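Local coordinates for glycine betaine/carnitine/choline ABC transporter (Staphylococcus aureus subsp. aureus Mu50, PDB 3O66), which probably binds glycine betaine, carnitine or choline as the extracellular substrate-binding domain of an ABC importer, at residues S17-Q22 with E259-G264; T250-R255 with E272-K277. All blocks are in the same frame, centred on the assembly; numbering follows the deposited sequence.

Contact 1 (S17-Q22 with E259-G264); sequences STSESQ and EADGKG
Ser19 and Asp261 are joined by the one hydrogen bond that crosses between 17-22 and 259-264, linking the first helix after strand 12-16 to a C-terminal helix 237 residues on, within one lobe of the substrate-binding-protein fold. Ser19 OG donates to Asp261 OD1 at 2.5 Å, a very short bond whose exact length is doubtful. OD2 of the same carboxylate lies farther off, 3.7 Å from Ser19 OG, so the hydroxyl addresses one oxygen rather than straddling both. On each side the first torsion sets the polar group beside its own backbone N: OG of Ser19 lies anti to the carbonyl carbon (chi1 -63°), and CG of Asp261 does the same (chi1 -68°), which brings the carboxylate nearer than its CB bond alone would suggest.

The apolar part is small. Ala260 CB rests against Ser19 CB at 3.9 Å, where the CA atoms come closest, those of these two residues being 6.5 Å apart.

Capping and charge pairs shape each segment separately. Thr18 is the N-cap of helix 19-35, its OG1 accepting from Ser21 N at 3.1 Å with an N-H...O angle of 160°. In the other segment Lys263 NZ reaches Glu259 OE2 at 2.7 Å, on the syn side of the carboxylate, and Lys265 pairs with OE1.

Chemically, exposed Asp261 takes a first-turn hydroxyl through one oxygen, beside a small CB-to-CB contact.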
ATOM      1  N   SER A  17      -2.702 -11.845  -3.170  1.00 28.31           N
ATOM      2  CA  SER A  17      -3.553 -11.906  -4.373  1.00 30.12           C
ATOM      3  C   SER A  17      -3.925 -10.549  -4.998  1.00 30.44           C
ATOM      4  O   SER A  17      -4.622 -10.507  -6.031  1.00 32.86           O
ATOM      5  CB  SER A  17      -4.819 -12.776  -4.132  1.00 32.32           C
ATOM      6  OG  SER A  17      -5.456 -12.402  -2.916  1.00 35.38           O
ATOM      7  N   THR A  18      -3.429  -9.456  -4.434  1.00 28.98           N
ATOM      8  CA  THR A  18      -3.770  -8.105  -4.904  1.00 28.06           C
ATOM      9  C   THR A  18      -2.874  -7.773  -6.088  1.00 27.32           C
ATOM     10  O   THR A  18      -1.741  -8.259  -6.155  1.00 26.24           O
ATOM     11  CB  THR A  18      -3.532  -7.048  -3.817  1.00 27.76           C
ATOM     12  OG1 THR A  18      -2.126  -6.986  -3.490  1.00 26.54           O
ATOM     13  CG2 THR A  18      -4.343  -7.368  -2.556  1.00 28.02           C
ATOM     14  N   SER A  19      -3.388  -7.001  -7.040  1.00 26.64           N
ATOM     15  CA  SER A  19      -2.570  -6.587  -8.188  1.00 26.61           C
ATOM     16  C   SER A  19      -1.354  -5.800  -7.732  1.00 24.73           C
ATOM     17  O   SER A  19      -0.271  -5.963  -8.264  1.00 24.00           O
ATOM     18  CB  SER A  19      -3.377  -5.751  -9.184  1.00 26.41           C
ATOM     19  OG  SER A  19      -4.419  -6.549  -9.689  1.00 29.10           O
ATOM     20  N   GLU A  20      -1.543  -4.976  -6.713  1.00 23.81           N
ATOM     21  CA  GLU A  20      -0.479  -4.176  -6.180  1.00 23.39           C
ATOM     22  C   GLU A  20       0.735  -5.014  -5.751  1.00 22.96           C
ATOM     23  O   GLU A  20       1.883  -4.741  -6.155  1.00 21.89           O
ATOM     24  CB  GLU A  20      -1.004  -3.406  -4.982  1.00 23.69           C
ATOM     25  CG  GLU A  20       0.031  -2.470  -4.407  1.00 25.48           C
ATOM     26  CD  GLU A  20      -0.601  -1.431  -3.501  1.00 26.43           C
ATOM     27  OE1 GLU A  20      -1.400  -0.617  -4.016  1.00 26.68           O
ATOM     28  OE2 GLU A  20      -0.299  -1.443  -2.296  1.00 25.12           O
ATOM     29  N   SER A  21       0.481  -6.014  -4.914  1.00 22.78           N
ATOM     30  CA  SER A  21       1.537  -6.925  -4.482  1.00 22.61           C
ATOM     31  C   SER A  21       2.150  -7.678  -5.666  1.00 23.23           C
ATOM     32  O   SER A  21       3.387  -7.861  -5.735  1.00 23.32           O
ATOM     33  CB  SER A  21       1.008  -7.895  -3.434  1.00 22.40           C
ATOM     34  OG  SER A  21       1.984  -8.871  -3.149  1.00 23.43           O
ATOM     35  N   GLN A  22       1.305  -8.099  -6.606  1.00 23.25           N
ATOM     36  CA  GLN A  22       1.816  -8.857  -7.750  1.00 23.88           C
ATOM     37  C   GLN A  22       2.693  -7.991  -8.667  1.00 23.23           C
ATOM     38  O   GLN A  22       3.750  -8.446  -9.116  1.00 23.90           O
ATOM     39  CB  GLN A  22       0.700  -9.567  -8.500  1.00 24.70           C
ATOM     40  CG  GLN A  22      -0.028 -10.574  -7.584  1.00 28.01           C
ATOM     41  CD  GLN A  22      -1.269 -11.132  -8.203  1.00 34.10           C
ATOM     42  OE1 GLN A  22      -1.958 -10.459  -8.981  1.00 36.36           O
ATOM     43  NE2 GLN A  22      -1.581 -12.381  -7.859  1.00 36.05           N
ATOM     44  N   GLU A 259      -3.526  -0.116 -14.591  1.00 24.98           N
ATOM     45  CA  GLU A 259      -3.022  -0.866 -15.739  1.00 26.19           C
ATOM     46  C   GLU A 259      -3.407  -2.346 -15.585  1.00 26.94           C
ATOM     47  O   GLU A 259      -3.743  -3.001 -16.563  1.00 27.84           O
ATOM     48  CB  GLU A 259      -1.497  -0.742 -15.836  1.00 24.98           C
ATOM     49  CG  GLU A 259      -0.972   0.649 -16.222  1.00 27.76           C
ATOM     50  CD  GLU A 259      -1.337   1.061 -17.623  1.00 31.42           C
ATOM     51  OE1 GLU A 259      -0.933   0.375 -18.592  1.00 33.50           O
ATOM     52  OE2 GLU A 259      -2.026   2.097 -17.760  1.00 33.73           O
ATOM     53  N   ALA A 260      -3.314  -2.873 -14.362  1.00 26.46           N
ATOM     54  CA  ALA A 260      -3.680  -4.285 -14.131  1.00 28.18           C
ATOM     55  C   ALA A 260      -5.187  -4.536 -13.951  1.00 30.17           C
ATOM     56  O   ALA A 260      -5.747  -5.428 -14.566  1.00 31.51           O
ATOM     57  CB  ALA A 260      -2.888  -4.870 -12.975  1.00 26.80           C
ATOM     58  N   ASP A 261      -5.840  -3.713 -13.153  1.00 31.36           N
ATOM     59  CA  ASP A 261      -7.243  -3.932 -12.770  1.00 33.93           C
ATOM     60  C   ASP A 261      -8.264  -3.320 -13.709  1.00 35.16           C
ATOM     61  O   ASP A 261      -9.327  -3.896 -13.914  1.00 38.02           O
ATOM     62  CB  ASP A 261      -7.502  -3.401 -11.361  1.00 34.06           C
ATOM     63  CG  ASP A 261      -6.788  -4.193 -10.299  1.00 36.13           C
ATOM     64  OD1 ASP A 261      -6.460  -5.387 -10.519  1.00 38.40           O
ATOM     65  OD2 ASP A 261      -6.544  -3.600  -9.231  1.00 38.32           O
ATOM     66  N   GLY A 262      -7.967  -2.144 -14.247  1.00 34.88           N
ATOM     67  CA  GLY A 262      -8.851  -1.471 -15.219  1.00 35.20           C
ATOM     68  C   GLY A 262      -8.541  -1.847 -16.661  1.00 35.84           C
ATOM     69  O   GLY A 262      -9.461  -2.037 -17.469  1.00 37.18           O
ATOM     70  N   LYS A 263      -7.261  -1.954 -17.016  1.00 34.16           N
ATOM     71  CA  LYS A 263      -6.927  -2.294 -18.410  1.00 34.59           C
ATOM     72  C   LYS A 263      -6.677  -3.794 -18.589  1.00 34.06           C
ATOM     73  O   LYS A 263      -6.460  -4.266 -19.694  1.00 34.23           O
ATOM     74  CB  LYS A 263      -5.737  -1.473 -18.928  1.00 34.55           C
ATOM     75  CG  LYS A 263      -5.790   0.039 -18.620  1.00 36.25           C
ATOM     76  CD  LYS A 263      -4.714   0.791 -19.395  1.00 38.07           C
ATOM     77  CE  LYS A 263      -4.809   2.285 -19.161  1.00 38.83           C
ATOM     78  NZ  LYS A 263      -3.657   3.008 -19.765  1.00 39.54           N
ATOM     79  N   GLY A 264      -6.704  -4.535 -17.490  1.00 32.99           N
ATOM     80  CA  GLY A 264      -6.621  -5.996 -17.521  1.00 33.71           C
ATOM     81  C   GLY A 264      -5.259  -6.584 -17.890  1.00 33.51           C
ATOM     82  O   GLY A 264      -5.170  -7.766 -18.277  1.00 34.70           O
TER

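Contact 2 (T250-R255 with E272-K277); sequences TSEMQR and EEFLKK
Two consecutive helices near the C-terminus of this periplasmic-binding-protein fold, 250-261 and 267-277, joined by a short connection, meet here through side chains alone. Their backbones stay well apart, the nearest CA atoms, those of Glu252 and Phe274, being 10.1 Å from each other, and no direct hydrogen bond crosses between 250-255 and 272-277. Glu252 was modelled in two conformations; the details below belong to one of them and are less certain for that.

The main touch is between the carboxylate of Glu252 and the ring of Phe274. Glu252 OE2 comes to the ring edge, near its plane, 3.5 Å from Phe274 CE1, while the aliphatic CG of Glu252 is 3.9 Å from the same carbon. The carboxylate and ring planes are turned 33° apart. An edge approach puts the oxygen near the ring hydrogens, whose partial positive charge probably makes the encounter mildly favourable. Phe274 is buried, also packing on Met27 of helix 19-35 and meeting the ring of His278.

The two carboxylate oxygens of Glu252 have different partners. With CG anti to the backbone N, the bend at chi2 (64°) turns the carboxylate back toward Arg255, whose NH1 and NE both donate to Glu252 OE1, at 2.9 and 3.0 Å respectively. The guanidinium holds OE1 in its own plane; NH1 arrives nearly along the C-O axis, NE from 49° above the carboxylate plane. OE2 faces Lys277, whose NZ is 4.4 Å away, beyond a salt bridge. A water spans this interval, donating a weak 3.1 Å bond to Glu252 OE2 and accepting from Lys277 NZ at a doubtfully short 2.5 Å.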
ATOM      1  N   THR A 250       2.411   7.600  -4.515  1.00 20.98           N
ATOM      2  CA  THR A 250       1.028   7.108  -4.425  1.00 21.69           C
ATOM      3  C   THR A 250       0.242   7.227  -5.748  1.00 21.13           C
ATOM      4  O   THR A 250      -0.434   6.266  -6.160  1.00 20.92           O
ATOM      5  CB  THR A 250       0.310   7.753  -3.243  1.00 22.13           C
ATOM      6  OG1 THR A 250       1.073   7.429  -2.070  1.00 23.38           O
ATOM      7  CG2 THR A 250      -1.121   7.205  -3.068  1.00 23.85           C
ATOM      8  N   SER A 251       0.379   8.369  -6.413  1.00 20.30           N
ATOM      9  CA  SER A 251      -0.245   8.619  -7.735  1.00 20.93           C
ATOM     10  C   SER A 251       0.221   7.579  -8.773  1.00 20.32           C
ATOM     11  O   SER A 251      -0.546   7.098  -9.589  1.00 20.77           O
ATOM     12  CB  SER A 251       0.158  10.016  -8.245  1.00 21.54           C
ATOM     13  OG  SER A 251      -0.361  11.042  -7.405  1.00 26.09           O
ATOM     14  N   GLU A 252       1.496   7.222  -8.721  0.50 19.88           N
ATOM     15  CA  GLU A 252       2.044   6.240  -9.659  0.50 19.28           C
ATOM     16  C   GLU A 252       1.521   4.832  -9.369  0.50 19.53           C
ATOM     17  O   GLU A 252       1.217   4.086 -10.295  0.50 19.20           O
ATOM     18  CB  GLU A 252       3.575   6.257  -9.630  0.50 18.92           C
ATOM     19  CG  GLU A 252       4.222   5.440 -10.725  0.50 17.69           C
ATOM     20  CD  GLU A 252       3.919   5.972 -12.119  0.50 21.43           C
ATOM     21  OE1 GLU A 252       3.497   7.148 -12.259  0.50 19.93           O
ATOM     22  OE2 GLU A 252       4.147   5.206 -13.084  0.50 23.48           O
HETATM   23  N   MSE A 253       1.401   4.476  -8.092  1.00 19.89           N
HETATM   24  CA  MSE A 253       0.842   3.158  -7.716  1.00 20.25           C
HETATM   25  C   MSE A 253      -0.607   3.065  -8.162  1.00 20.48           C
HETATM   26  O   MSE A 253      -1.034   1.990  -8.576  1.00 21.16           O
HETATM   27  CB  MSE A 253       0.918   2.928  -6.198  1.00 19.55           C
HETATM   28  CG  MSE A 253       0.669   1.446  -5.750  1.00 20.37           C
HETATM   29 SE   MSE A 253       2.042   0.221  -6.483  0.75 22.96          SE
HETATM   30  CE  MSE A 253       0.986  -0.668  -7.873  1.00 19.87           C
ATOM     31  N   GLN A 254      -1.362   4.163  -8.032  1.00 19.52           N
ATOM     32  CA  GLN A 254      -2.735   4.201  -8.538  1.00 20.17           C
ATOM     33  C   GLN A 254      -2.746   3.898 -10.032  1.00 20.36           C
ATOM     34  O   GLN A 254      -3.517   3.030 -10.486  1.00 21.92           O
ATOM     35  CB  GLN A 254      -3.400   5.550  -8.274  1.00 19.84           C
ATOM     36  CG  GLN A 254      -3.695   5.846  -6.780  1.00 19.48           C
ATOM     37  CD  GLN A 254      -3.824   7.329  -6.536  1.00 20.41           C
ATOM     38  OE1 GLN A 254      -3.752   8.124  -7.483  1.00 19.66           O
ATOM     39  NE2 GLN A 254      -4.029   7.723  -5.278  1.00 19.20           N
ATOM     40  N   ARG A 255      -1.858   4.567 -10.782  1.00 19.92           N
ATOM     41  CA  ARG A 255      -1.749   4.341 -12.222  1.00 20.61           C
ATOM     42  C   ARG A 255      -1.358   2.915 -12.578  1.00 20.57           C
ATOM     43  O   ARG A 255      -1.898   2.339 -13.531  1.00 21.11           O
ATOM     44  CB  ARG A 255      -0.769   5.328 -12.918  1.00 21.62           C
ATOM     45  CG  ARG A 255      -1.359   6.736 -13.148  1.00 23.87           C
ATOM     46  CD  ARG A 255      -0.362   7.654 -13.917  1.00 25.01           C
ATOM     47  NE  ARG A 255       0.758   8.044 -13.058  1.00 26.28           N
ATOM     48  CZ  ARG A 255       0.735   9.062 -12.195  1.00 25.34           C
ATOM     49  NH1 ARG A 255       1.805   9.317 -11.463  1.00 24.64           N
ATOM     50  NH2 ARG A 255      -0.358   9.813 -12.047  1.00 25.71           N
ATOM     51  N   GLU A 272       7.208  -4.973 -15.951  0.50 23.49           N
ATOM     52  CA  GLU A 272       8.279  -4.868 -16.936  0.50 24.19           C
ATOM     53  C   GLU A 272       8.220  -3.568 -17.727  0.50 24.21           C
ATOM     54  O   GLU A 272       9.257  -2.969 -17.982  0.50 24.18           O
ATOM     55  CB  GLU A 272       8.299  -6.066 -17.877  0.50 25.07           C
ATOM     56  CG  GLU A 272       9.598  -6.181 -18.682  0.50 25.73           C
ATOM     57  CD  GLU A 272       9.734  -7.526 -19.405  0.50 29.09           C
ATOM     58  OE1 GLU A 272       8.699  -8.068 -19.862  0.50 28.63           O
ATOM     59  OE2 GLU A 272      10.882  -8.037 -19.520  0.50 28.60           O
ATOM     60  N   GLU A 273       7.017  -3.130 -18.101  1.00 24.59           N
ATOM     61  CA  GLU A 273       6.876  -1.870 -18.815  1.00 25.17           C
ATOM     62  C   GLU A 273       7.386  -0.676 -17.988  1.00 24.36           C
ATOM     63  O   GLU A 273       8.095   0.206 -18.524  1.00 23.90           O
ATOM     64  CB  GLU A 273       5.433  -1.668 -19.315  1.00 26.18           C
ATOM     65  CG  GLU A 273       5.051  -2.693 -20.367  1.00 30.00           C
ATOM     66  CD  GLU A 273       3.654  -2.504 -20.971  1.00 35.41           C
ATOM     67  OE1 GLU A 273       2.832  -1.697 -20.455  1.00 36.49           O
ATOM     68  OE2 GLU A 273       3.388  -3.196 -21.980  1.00 37.04           O
ATOM     69  N   PHE A 274       7.064  -0.692 -16.697  1.00 23.20           N
ATOM     70  CA  PHE A 274       7.537   0.318 -15.753  1.00 23.42           C
ATOM     71  C   PHE A 274       9.077   0.284 -15.674  1.00 22.89           C
ATOM     72  O   PHE A 274       9.737   1.324 -15.773  1.00 23.30           O
ATOM     73  CB  PHE A 274       6.914   0.096 -14.374  1.00 22.53           C
ATOM     74  CG  PHE A 274       7.290   1.142 -13.360  1.00 22.28           C
ATOM     75  CD1 PHE A 274       6.699   2.405 -13.399  1.00 21.69           C
ATOM     76  CD2 PHE A 274       8.213   0.846 -12.368  1.00 22.88           C
ATOM     77  CE1 PHE A 274       7.022   3.398 -12.454  1.00 24.85           C
ATOM     78  CE2 PHE A 274       8.566   1.826 -11.385  1.00 23.79           C
ATOM     79  CZ  PHE A 274       7.961   3.106 -11.438  1.00 24.69           C
ATOM     80  N   LEU A 275       9.637  -0.907 -15.520  1.00 22.26           N
ATOM     81  CA  LEU A 275      11.079  -1.041 -15.435  1.00 22.59           C
ATOM     82  C   LEU A 275      11.754  -0.532 -16.701  1.00 23.47           C
ATOM     83  O   LEU A 275      12.757   0.179 -16.618  1.00 23.17           O
ATOM     84  CB  LEU A 275      11.522  -2.489 -15.177  1.00 22.54           C
ATOM     85  CG  LEU A 275      11.244  -2.953 -13.768  1.00 22.92           C
ATOM     86  CD1 LEU A 275      11.448  -4.479 -13.620  1.00 22.56           C
ATOM     87  CD2 LEU A 275      12.083  -2.112 -12.730  1.00 24.94           C
ATOM     88  N   LYS A 276      11.197  -0.883 -17.868  1.00 23.72           N
ATOM     89  CA  LYS A 276      11.792  -0.431 -19.128  1.00 25.50           C
ATOM     90  C   LYS A 276      11.714   1.091 -19.260  1.00 24.98           C
ATOM     91  O   LYS A 276      12.656   1.727 -19.704  1.00 24.14           O
ATOM     92  CB  LYS A 276      11.127  -1.114 -20.329  1.00 26.39           C
ATOM     93  CG  LYS A 276      11.506  -2.591 -20.452  1.00 29.70           C
ATOM     94  CD  LYS A 276      11.126  -3.125 -21.837  1.00 35.93           C
ATOM     95  CE  LYS A 276      11.498  -4.618 -22.044  1.00 40.79           C
ATOM     96  NZ  LYS A 276      12.710  -5.072 -21.283  1.00 41.48           N
ATOM     97  N   LYS A 277      10.592   1.663 -18.838  1.00 25.33           N
ATOM     98  CA  LYS A 277      10.379   3.119 -18.892  1.00 26.71           C
ATOM     99  C   LYS A 277      11.457   3.850 -18.077  1.00 25.81           C
ATOM    100  O   LYS A 277      11.846   4.965 -18.413  1.00 26.04           O
ATOM    101  CB  LYS A 277       8.987   3.456 -18.326  1.00 27.50           C
ATOM    102  CG  LYS A 277       8.558   4.897 -18.510  1.00 31.19           C
ATOM    103  CD  LYS A 277       7.235   5.197 -17.782  1.00 37.00           C
ATOM    104  CE  LYS A 277       7.089   6.691 -17.540  1.00 39.54           C
ATOM    105  NZ  LYS A 277       5.934   7.023 -16.617  1.00 41.26           N
TER
HETATM  106  O   HOH W   1       6.668   6.545 -14.317  1.00 36.77           O

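In the fold
Contacts 1 and 2 lie with centres 12 Å apart and share helix 250-261: contact 2 uses its first turns, contact 1 lies farther along it. Along the chain the order is 17-22, 250-255, 259-264, 272-277, so the segments alternate. Contact 1 joins the chain's N-terminal region to its C-terminal one, whereas contact 2 is local, linking neighbouring helices. The two also touch, Glu20 OE1 packing 3.4 Å from CG of the selenomethionine Met253. Helix 19-35 follows strand 12-16 of one mixed sheet, and side chains of helix 267-277 pack on helix 19-35. Met253 and Gln254 also meet Thr198 and Ser197, just after strand 192-196 of the other sheet, so helix 250-261 faces both lobes, possibly near the cleft between them.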